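CD180 antigen (Mus musculus, PDB 3T6Q) may cooperate with MD-1 and TLR4 in the innate immune response of B cells to bacterial lipopolysaccharide, leading to NF-kappa-B activation. Local coordinates at residues His73-Gln78 against Ala100-Lys105; Ile94-Thr99 against Phe122-Asn127; Phe485-Ser490 against His509-Ser514. All coordinates share one frame; numbering follows the deposited sequence.

Interaction 1: residues His73-Gln78 against Ala100-Lys105; sequences HEDTFQ and ALSGPK. With NAG (2-acetamido-2-deoxy-beta-D-glucopyranose), chain R.
Phe77 and Ala100 meet in a buried contact between two irregular loops, His73-Gln78 of the second leucine-rich repeat and Ala100-Lys105 of the third. Each loop follows a short strand of the convex side and leads back to the next strand of the concave side. Phe77 N donates to Ala100 O at 3.2 Å, in the plane of that carbonyl. The same oxygen lies at the edge of the Phe77 ring, 3.3 Å from CD1. The ring stands beside Leu101, and the two side chains point the same way, with CD1 of Phe77 3.9 Å from CD2 of Leu101. Phe77 CG lies anti to the carbonyl carbon (chi1 -63°), which directs the ring inward to Leu86 of strand 85-87 and to Phe53. The packing is that of a leucine-rich-repeat solenoid, where equivalent residues of successive turns stack to build the hydrophobic core. In segment 73-78 a type II turn from His73 to Thr76 overlaps a type I turn from Asp75 to Gln78. Thr76 OG1 secures the first turn with a bond to His73 O. Gly103 has no side chain to come between the loops, and its CA makes a CA-H...O contact of 3.2 Å with Phe77 O. Pro104 follows, with its CD 3.7 Å from Phe77 CB. Toward the surface, Ser102 OG lies 3.1 Å from Asp75 OD1, and Thr99 O is a second, weak partner for that hydroxyl. Gln78 extends beyond CG to the N-linked sugar on Asn50, where NE2 donates an almost straight bond (168°) to NAG O7 at 2.9 Å.

Interaction 2: residues Ile94-Thr99 against Phe122-Asn127; sequences IFMAET and FIPLHN
Pro124 is the bump at the middle of this contact, and the backbone and side chains of Met96-Glu98 form the hollow that takes it. Its CG sits 3.5 Å from Ala97 O. Its CD rests against Met96 CG at 3.8 Å, and its CB meets Glu98 OE2. Met96 is extended, with CG anti to the backbone N (chi1 173°). That carries SD past the proline to Ile123 CG2, 4.0 Å away. The Phe122 ring fills the next space along the chain. Its CE2 edge faces Ile94 O at 3.4 Å, and its CE1 lies against Met96 CB. The segments are neighbouring convex-side turns of the third and fourth leucine-rich repeats; the touching parts point in nearly the same direction, 15° apart end to end. Water bridges the backbones beside these bumps: one molecule accepts from Met96 N, donates to Phe122 O and sits over the centre of the Phe122 ring. Toward the solvent side, the His126 ring brings the edge at CE1 to within 3.1 Å of Glu98 O. The Glu98 side chain bends back over Pro124, its carboxylate plane 16° from that of the His126 ring. Outside the two segments, Glu98 OE1 pairs with a basic side chain of another protein chain in a salt bridge.

Interaction 3: residues Phe485-Ser490 against His509-Ser514; sequences FCDLSS and HNRLTS
The asparagine ladder of the leucine-rich-repeat solenoid includes this contact, in which Asn510 of the eighteenth repeat reaches back to the loop of the seventeenth. Asn510 OD1 accepts from Cys486 N at 2.9 Å and from Leu488 N at 3.1 Å. The Leu488 bond is straight at the hydrogen (167°), but its donor stands above the carbonyl plane. Asn510 ND2 completes the grip through Leu483 O and Leu507 O. Leu488 lies alongside Asn510. Its own O accepts from Arg511 N at 2.8 Å, nearly along the C=O axis. Arg511 bends at chi3 (-51°), which turns its guanidinium back over the preceding loop. There NH1 forms a salt bridge with Asp487 OD2 at 2.6 Å, meeting the oxygen from above the carboxylate plane. NH2 donates to both Asp487 O and Ser489 OG. A water links NE to Ser489 OG. At the other end, Phe485 and His509 make an offset stack, with planes 8° apart and centroids separated by 4.4 Å. His509 CB also sits over the centre of the Phe485 ring. A second water accepts from Asp487 N and donates to His509 O. The buried amide thus satisfies backbone N-H groups where the loop has no regular strand partner, while the guanidinium is held by several bonds that should fix its rotation; the nearby carboxylate probably stabilises its charge.

How the interactions relate
All three interactions join consecutive turns of one leucine-rich-repeat solenoid. Interactions 1 and 2 are neighbours, with centres about 9 Å apart, and their segments alternate along the chain. They share the third repeat: Ile94-Thr99 runs into Ala100-Lys105, and Asp75 N probably bonds to Thr99 OG1. Both are buried, but interaction 1 mixes direct backbone bonding with apolar packing, whereas interaction 2 relies on shape and bridging waters. Both adjoin another protein chain, interaction 2 with more residues. Interaction 3 lies far along the arc, with its centre about 59 Å from that of interaction 1. It is partly buried and more polar, with an asparagine amide inside and a salt bridge and ring stack toward the surface.

Interaction 1: residues His73-Gln78 against Ala100-Lys105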
loop_
_atom_site.group_PDB
_atom_site.type_symbol
_atom_site.label_atom_id
_atom_site.label_comp_id
_atom_site.label_asym_id
_atom_site.label_seq_id
_atom_site.Cartn_x
_atom_site.Cartn_y
_atom_site.Cartn_z
ATOM N N HIS A 73 6.431 -14.579 13.613
ATOM C CA HIS A 73 7.744 -15.160 13.940
ATOM C C HIS A 73 7.803 -16.653 13.697
ATOM O O HIS A 73 6.806 -17.259 13.284
ATOM C CB HIS A 73 8.162 -14.822 15.387
ATOM C CG HIS A 73 8.466 -13.338 15.619
ATOM N ND1 HIS A 73 9.060 -12.557 14.693
ATOM C CD2 HIS A 73 8.230 -12.523 16.717
ATOM C CE1 HIS A 73 9.165 -11.298 15.168
ATOM N NE2 HIS A 73 8.679 -11.286 16.410
ATOM N N GLU A 74 8.978 -17.245 13.935
ATOM C CA GLU A 74 9.204 -18.673 13.617
ATOM C C GLU A 74 8.122 -19.551 14.234
ATOM O O GLU A 74 7.627 -19.276 15.320
ATOM C CB GLU A 74 10.617 -19.133 14.027
ATOM C CG GLU A 74 10.878 -19.103 15.525
ATOM C CD GLU A 74 12.351 -18.941 15.892
ATOM O OE1 GLU A 74 12.650 -19.047 17.097
ATOM O OE2 GLU A 74 13.198 -18.687 15.008
ATOM N N ASP A 75 7.706 -20.584 13.500
ATOM C CA ASP A 75 6.736 -21.549 14.018
ATOM C C ASP A 75 5.451 -20.987 14.621
ATOM O O ASP A 75 4.849 -21.614 15.499
ATOM C CB ASP A 75 7.437 -22.454 15.064
ATOM C CG ASP A 75 8.658 -23.169 14.488
ATOM O OD1 ASP A 75 8.515 -23.825 13.435
ATOM O OD2 ASP A 75 9.767 -23.067 15.068
ATOM N N THR A 76 4.978 -19.823 14.140
ATOM C CA THR A 76 3.717 -19.280 14.654
ATOM C C THR A 76 2.526 -20.299 14.584
ATOM O O THR A 76 1.646 -20.358 15.491
ATOM C CB THR A 76 3.342 -17.964 13.900
ATOM O OG1 THR A 76 4.291 -16.928 14.244
ATOM C CG2 THR A 76 1.960 -17.519 14.281
ATOM N N PHE A 77 2.490 -21.061 13.500
ATOM C CA PHE A 77 1.344 -21.974 13.216
ATOM C C PHE A 77 1.745 -23.432 13.407
ATOM O O PHE A 77 1.199 -24.346 12.758
ATOM C CB PHE A 77 0.808 -21.705 11.803
ATOM C CG PHE A 77 0.265 -20.308 11.664
ATOM C CD1 PHE A 77 0.957 -19.351 10.935
ATOM C CD2 PHE A 77 -0.895 -19.934 12.355
ATOM C CE1 PHE A 77 0.469 -18.039 10.857
ATOM C CE2 PHE A 77 -1.392 -18.629 12.264
ATOM C CZ PHE A 77 -0.699 -17.690 11.522
ATOM N N GLN A 78 2.703 -23.648 14.316
ATOM C CA GLN A 78 3.324 -24.986 14.467
ATOM C C GLN A 78 2.328 -26.072 14.784
ATOM O O GLN A 78 2.533 -27.188 14.350
ATOM C CB GLN A 78 4.462 -24.997 15.531
ATOM C CG GLN A 78 3.999 -24.660 16.933
ATOM C CD GLN A 78 5.152 -24.575 17.919
ATOM O OE1 GLN A 78 6.318 -24.669 17.535
ATOM N NE2 GLN A 78 4.826 -24.389 19.188
ATOM N N ALA A 100 7.163 -19.858 9.635
ATOM C CA ALA A 100 5.885 -19.446 10.205
ATOM C C ALA A 100 4.787 -20.424 9.821
ATOM O O ALA A 100 3.929 -20.770 10.657
ATOM C CB ALA A 100 5.515 -18.029 9.748
ATOM N N LEU A 101 4.842 -20.918 8.577
ATOM C CA LEU A 101 3.822 -21.863 8.084
ATOM C C LEU A 101 4.295 -23.332 8.040
ATOM O O LEU A 101 3.831 -24.107 7.196
ATOM C CB LEU A 101 3.363 -21.431 6.677
ATOM C CG LEU A 101 2.539 -20.139 6.575
ATOM C CD1 LEU A 101 2.433 -19.700 5.113
ATOM C CD2 LEU A 101 1.162 -20.403 7.176
ATOM N N SER A 102 5.181 -23.720 8.959
ATOM C CA SER A 102 5.700 -25.100 9.011
ATOM C C SER A 102 4.609 -26.088 9.425
ATOM O O SER A 102 4.566 -27.203 8.941
ATOM C CB SER A 102 6.914 -25.192 9.963
ATOM O OG SER A 102 6.505 -24.949 11.330
ATOM N N GLY A 103 3.733 -25.655 10.324
ATOM C CA GLY A 103 2.644 -26.455 10.851
ATOM C C GLY A 103 1.580 -26.880 9.834
ATOM O O GLY A 103 1.312 -28.083 9.673
ATOM N N PRO A 104 0.957 -25.912 9.141
ATOM C CA PRO A 104 -0.172 -26.247 8.240
ATOM C C PRO A 104 0.214 -26.738 6.834
ATOM O O PRO A 104 -0.019 -26.042 5.816
ATOM C CB PRO A 104 -0.963 -24.937 8.161
ATOM C CG PRO A 104 -0.015 -23.860 8.572
ATOM C CD PRO A 104 1.103 -24.458 9.360
ATOM N N LYS A 105 0.779 -27.940 6.766
ATOM C CA LYS A 105 1.294 -28.428 5.516
ATOM C C LYS A 105 0.165 -28.770 4.520
ATOM O O LYS A 105 0.411 -28.735 3.317
ATOM C CB LYS A 105 2.249 -29.628 5.730
ATOM C CG LYS A 105 3.593 -29.308 6.414
ATOM C CD LYS A 105 4.518 -30.537 6.409
ATOM C CE LYS A 105 5.717 -30.511 7.354
ATOM N NZ LYS A 105 5.914 -29.331 8.241
HETATM C C1 NAG R . 8.660 -21.191 21.729
HETATM C C2 NAG R . 8.591 -22.423 22.650
HETATM C C3 NAG R . 9.633 -22.303 23.783
HETATM C C4 NAG R . 11.006 -21.784 23.324
HETATM C C5 NAG R . 10.772 -20.508 22.523
HETATM C C6 NAG R . 12.024 -19.777 22.056
HETATM C C7 NAG R . 6.346 -23.464 22.480
HETATM C C8 NAG R . 4.974 -23.634 23.046
HETATM N N2 NAG R . 7.226 -22.667 23.128
HETATM O O3 NAG R . 9.847 -23.580 24.320
HETATM O O4 NAG R . 11.856 -21.572 24.438
HETATM O O5 NAG R . 10.012 -20.878 21.397
HETATM O O6 NAG R . 12.654 -20.555 21.079
HETATM O O7 NAG R . 6.599 -24.081 21.442
#

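Interaction 2: residues Ile94-Thr99 against Phe122-Asn127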
loop_
_atom_site.group_PDB
_atom_site.type_symbol
_atom_site.label_atom_id
_atom_site.label_comp_id
_atom_site.label_asym_id
_atom_site.label_seq_id
_atom_site.Cartn_x
_atom_site.Cartn_y
_atom_site.Cartn_z
ATOM N N ILE A 94 5.233 -6.542 8.745
ATOM C CA ILE A 94 6.617 -6.134 8.468
ATOM C C ILE A 94 7.448 -7.347 8.014
ATOM O O ILE A 94 8.284 -7.229 7.130
ATOM C CB ILE A 94 7.251 -5.484 9.721
ATOM C CG1 ILE A 94 6.422 -4.247 10.133
ATOM C CG2 ILE A 94 8.733 -5.087 9.458
ATOM C CD1 ILE A 94 6.743 -3.741 11.527
ATOM N N PHE A 95 7.231 -8.503 8.630
ATOM C CA PHE A 95 8.037 -9.674 8.248
ATOM C C PHE A 95 7.369 -10.936 8.667
ATOM O O PHE A 95 6.738 -10.990 9.701
ATOM C CB PHE A 95 9.445 -9.640 8.896
ATOM C CG PHE A 95 10.478 -10.519 8.203
ATOM C CD1 PHE A 95 11.087 -10.108 7.023
ATOM C CD2 PHE A 95 10.869 -11.752 8.771
ATOM C CE1 PHE A 95 12.050 -10.905 6.402
ATOM C CE2 PHE A 95 11.829 -12.555 8.157
ATOM C CZ PHE A 95 12.415 -12.124 6.964
ATOM N N MET A 96 7.601 -11.981 7.887
ATOM C CA MET A 96 7.019 -13.270 8.180
ATOM C C MET A 96 8.153 -14.292 8.068
ATOM O O MET A 96 8.851 -14.378 7.036
ATOM C CB MET A 96 5.894 -13.540 7.171
ATOM C CG MET A 96 5.325 -14.940 7.278
ATOM S SD MET A 96 3.899 -15.064 6.165
ATOM C CE MET A 96 3.135 -16.550 6.789
ATOM N N ALA A 97 8.358 -15.027 9.154
ATOM C CA ALA A 97 9.461 -15.982 9.253
ATOM C C ALA A 97 9.370 -17.149 8.273
ATOM O O ALA A 97 8.276 -17.602 7.902
ATOM C CB ALA A 97 9.557 -16.481 10.682
ATOM N N GLU A 98 10.535 -17.623 7.855
ATOM C CA GLU A 98 10.673 -18.810 6.991
ATOM C C GLU A 98 9.794 -19.968 7.468
ATOM O O GLU A 98 9.127 -20.606 6.650
ATOM C CB GLU A 98 12.142 -19.246 7.005
ATOM C CG GLU A 98 12.895 -19.308 5.695
ATOM C CD GLU A 98 12.351 -18.439 4.575
ATOM O OE1 GLU A 98 12.491 -17.187 4.590
ATOM O OE2 GLU A 98 11.820 -19.043 3.627
ATOM N N THR A 99 9.796 -20.234 8.781
ATOM C CA THR A 99 9.080 -21.383 9.375
ATOM C C THR A 99 7.674 -21.060 9.922
ATOM O O THR A 99 7.057 -21.882 10.614
ATOM C CB THR A 99 9.918 -22.051 10.507
ATOM O OG1 THR A 99 9.992 -21.177 11.647
ATOM C CG2 THR A 99 11.305 -22.362 10.034
ATOM N N PHE A 122 7.433 -12.378 -0.062
ATOM C CA PHE A 122 7.199 -12.011 1.359
ATOM C C PHE A 122 6.636 -13.219 2.125
ATOM O O PHE A 122 6.778 -13.309 3.328
ATOM C CB PHE A 122 6.192 -10.843 1.447
ATOM C CG PHE A 122 6.017 -10.289 2.839
ATOM C CD1 PHE A 122 5.077 -10.831 3.713
ATOM C CD2 PHE A 122 6.812 -9.227 3.276
ATOM C CE1 PHE A 122 4.895 -10.332 4.980
ATOM C CE2 PHE A 122 6.631 -8.722 4.551
ATOM C CZ PHE A 122 5.680 -9.266 5.409
ATOM N N ILE A 123 5.911 -14.097 1.426
ATOM C CA ILE A 123 5.202 -15.186 2.079
ATOM C C ILE A 123 5.992 -16.487 1.823
ATOM O O ILE A 123 6.050 -16.961 0.670
ATOM C CB ILE A 123 3.761 -15.335 1.547
ATOM C CG1 ILE A 123 3.074 -13.941 1.452
ATOM C CG2 ILE A 123 2.981 -16.285 2.435
ATOM C CD1 ILE A 123 1.774 -13.966 0.661
ATOM N N PRO A 124 6.651 -17.016 2.868
ATOM C CA PRO A 124 7.451 -18.245 2.636
ATOM C C PRO A 124 6.517 -19.431 2.559
ATOM O O PRO A 124 5.956 -19.855 3.570
ATOM C CB PRO A 124 8.383 -18.319 3.864
ATOM C CG PRO A 124 8.371 -16.938 4.464
ATOM C CD PRO A 124 6.979 -16.390 4.175
ATOM N N LEU A 125 6.260 -19.898 1.338
ATOM C CA LEU A 125 5.236 -20.942 1.139
ATOM C C LEU A 125 5.797 -22.335 0.782
ATOM O O LEU A 125 5.039 -23.189 0.365
ATOM C CB LEU A 125 4.257 -20.535 0.048
ATOM C CG LEU A 125 3.271 -19.435 0.449
ATOM C CD1 LEU A 125 2.786 -18.706 -0.795
ATOM C CD2 LEU A 125 2.126 -20.002 1.262
ATOM N N HIS A 126 7.103 -22.537 0.926
ATOM C CA HIS A 126 7.756 -23.816 0.574
ATOM C C HIS A 126 7.194 -25.055 1.282
ATOM O O HIS A 126 7.337 -26.166 0.783
ATOM C CB HIS A 126 9.249 -23.690 0.810
ATOM C CG HIS A 126 9.592 -23.304 2.223
ATOM N ND1 HIS A 126 9.625 -22.014 2.636
ATOM C CD2 HIS A 126 9.860 -24.081 3.337
ATOM C CE1 HIS A 126 9.925 -21.976 3.944
ATOM N NE2 HIS A 126 10.078 -23.242 4.373
ATOM N N ASN A 127 6.535 -24.882 2.424
ATOM C CA ASN A 127 5.876 -25.992 3.134
ATOM C C ASN A 127 4.426 -26.299 2.682
ATOM O O ASN A 127 3.801 -27.225 3.207
ATOM C CB ASN A 127 5.848 -25.742 4.650
ATOM C CG ASN A 127 7.154 -26.067 5.328
ATOM O OD1 ASN A 127 7.739 -27.117 5.075
ATOM N ND2 ASN A 127 7.625 -25.168 6.206
HETATM O O HOH W 1 8.276 -11.725 4.965
HETATM O O HOH W 2 6.168 -19.265 6.457
HETATM O O HOH W 3 10.261 -20.048 0.873
HETATM O O HOH W 4 7.034 -22.603 6.595
#

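Interaction 3: residues Phe485-Ser490 against His509-Ser514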
loop_
_atom_site.group_PDB
_atom_site.type_symbol
_atom_site.label_atom_id
_atom_site.label_comp_id
_atom_site.label_asym_id
_atom_site.label_seq_id
_atom_site.Cartn_x
_atom_site.Cartn_y
_atom_site.Cartn_z
ATOM N N PHE A 485 -48.281 -13.300 4.961
ATOM C CA PHE A 485 -48.726 -11.916 4.603
ATOM C C PHE A 485 -49.933 -11.821 3.704
ATOM O O PHE A 485 -49.978 -10.995 2.758
ATOM C CB PHE A 485 -47.558 -11.175 3.907
ATOM C CG PHE A 485 -46.347 -11.039 4.778
ATOM C CD1 PHE A 485 -46.245 -9.984 5.706
ATOM C CD2 PHE A 485 -45.328 -11.978 4.726
ATOM C CE1 PHE A 485 -45.135 -9.886 6.539
ATOM C CE2 PHE A 485 -44.223 -11.869 5.535
ATOM C CZ PHE A 485 -44.119 -10.828 6.440
ATOM N N CYS A 486 -50.912 -12.680 3.923
ATOM C CA CYS A 486 -52.111 -12.675 3.107
ATOM C C CYS A 486 -53.327 -12.041 3.837
ATOM O O CYS A 486 -54.466 -12.270 3.421
ATOM C CB CYS A 486 -52.452 -14.108 2.641
ATOM S SG CYS A 486 -51.326 -14.616 1.286
ATOM N N ASP A 487 -53.054 -11.367 4.951
ATOM C CA ASP A 487 -54.103 -10.687 5.774
ATOM C C ASP A 487 -55.184 -11.676 6.231
ATOM O O ASP A 487 -56.375 -11.340 6.212
ATOM C CB ASP A 487 -54.746 -9.596 4.901
ATOM C CG ASP A 487 -55.650 -8.655 5.678
ATOM O OD1 ASP A 487 -56.720 -8.310 5.113
ATOM O OD2 ASP A 487 -55.289 -8.281 6.827
ATOM N N LEU A 488 -54.782 -12.925 6.533
ATOM C CA LEU A 488 -55.754 -13.982 6.777
ATOM C C LEU A 488 -56.254 -13.935 8.211
ATOM O O LEU A 488 -55.458 -13.875 9.156
ATOM C CB LEU A 488 -55.132 -15.373 6.504
ATOM C CG LEU A 488 -54.913 -15.712 5.022
ATOM C CD1 LEU A 488 -54.237 -17.089 4.942
ATOM C CD2 LEU A 488 -56.224 -15.677 4.239
ATOM N N SER A 489 -57.570 -14.001 8.360
ATOM C CA SER A 489 -58.193 -14.180 9.683
ATOM C C SER A 489 -58.528 -15.618 9.983
ATOM O O SER A 489 -58.477 -16.045 11.138
ATOM C CB SER A 489 -59.500 -13.370 9.776
ATOM O OG SER A 489 -59.172 -11.990 9.875
ATOM N N SER A 490 -58.885 -16.375 8.949
ATOM C CA SER A 490 -59.397 -17.741 9.164
ATOM C C SER A 490 -59.233 -18.576 7.927
ATOM O O SER A 490 -59.184 -18.051 6.815
ATOM C CB SER A 490 -60.905 -17.711 9.540
ATOM O OG SER A 490 -61.622 -16.826 8.674
ATOM N N HIS A 509 -47.165 -14.708 9.539
ATOM C CA HIS A 509 -47.546 -13.294 9.343
ATOM C C HIS A 509 -48.927 -13.118 8.838
ATOM O O HIS A 509 -49.145 -12.459 7.813
ATOM C CB HIS A 509 -46.535 -12.560 8.463
ATOM C CG HIS A 509 -45.136 -12.638 9.008
ATOM N ND1 HIS A 509 -44.639 -11.711 9.877
ATOM C CD2 HIS A 509 -44.136 -13.597 8.835
ATOM C CE1 HIS A 509 -43.384 -12.057 10.222
ATOM N NE2 HIS A 509 -43.082 -13.223 9.596
ATOM N N ASN A 510 -49.871 -13.746 9.546
ATOM C CA ASN A 510 -51.280 -13.517 9.359
ATOM C C ASN A 510 -51.949 -13.169 10.720
ATOM O O ASN A 510 -51.260 -12.753 11.659
ATOM C CB ASN A 510 -51.964 -14.697 8.652
ATOM C CG ASN A 510 -51.583 -14.780 7.171
ATOM O OD1 ASN A 510 -51.881 -13.879 6.376
ATOM N ND2 ASN A 510 -50.907 -15.857 6.800
ATOM N N ARG A 511 -53.247 -13.403 10.832
ATOM C CA ARG A 511 -53.908 -13.218 12.141
ATOM C C ARG A 511 -54.633 -14.466 12.568
ATOM O O ARG A 511 -55.674 -14.411 13.223
ATOM C CB ARG A 511 -54.906 -12.047 12.078
ATOM C CG ARG A 511 -54.292 -10.671 11.889
ATOM C CD ARG A 511 -55.414 -9.617 11.914
ATOM N NE ARG A 511 -56.490 -9.992 10.977
ATOM C CZ ARG A 511 -56.365 -9.845 9.664
ATOM N NH1 ARG A 511 -55.249 -9.290 9.231
ATOM N NH2 ARG A 511 -57.313 -10.229 8.795
ATOM N N LEU A 512 -54.090 -15.608 12.183
ATOM C CA LEU A 512 -54.784 -16.866 12.440
ATOM C C LEU A 512 -54.817 -17.208 13.928
ATOM O O LEU A 512 -53.866 -16.885 14.684
ATOM C CB LEU A 512 -54.097 -17.982 11.666
ATOM C CG LEU A 512 -54.136 -17.815 10.146
ATOM C CD1 LEU A 512 -53.226 -18.890 9.523
ATOM C CD2 LEU A 512 -55.588 -17.930 9.658
ATOM N N THR A 513 -55.936 -17.817 14.331
ATOM C CA THR A 513 -56.116 -18.346 15.684
ATOM C C THR A 513 -56.042 -19.869 15.589
ATOM O O THR A 513 -55.929 -20.410 14.507
ATOM C CB THR A 513 -57.412 -17.838 16.362
ATOM O OG1 THR A 513 -58.555 -18.127 15.524
ATOM C CG2 THR A 513 -57.298 -16.324 16.665
ATOM N N SER A 514 -56.082 -20.568 16.716
ATOM C CA SER A 514 -55.667 -21.975 16.710
ATOM C C SER A 514 -56.537 -22.883 15.834
ATOM O O SER A 514 -56.049 -23.910 15.338
ATOM C CB SER A 514 -55.637 -22.517 18.144
ATOM O OG SER A 514 -56.969 -22.556 18.611
HETATM O O HOH W 5 -51.156 -10.692 6.665
HETATM O O HOH W 6 -58.255 -18.335 12.623
HETATM O O HOH W 7 -58.481 -11.129 12.539
#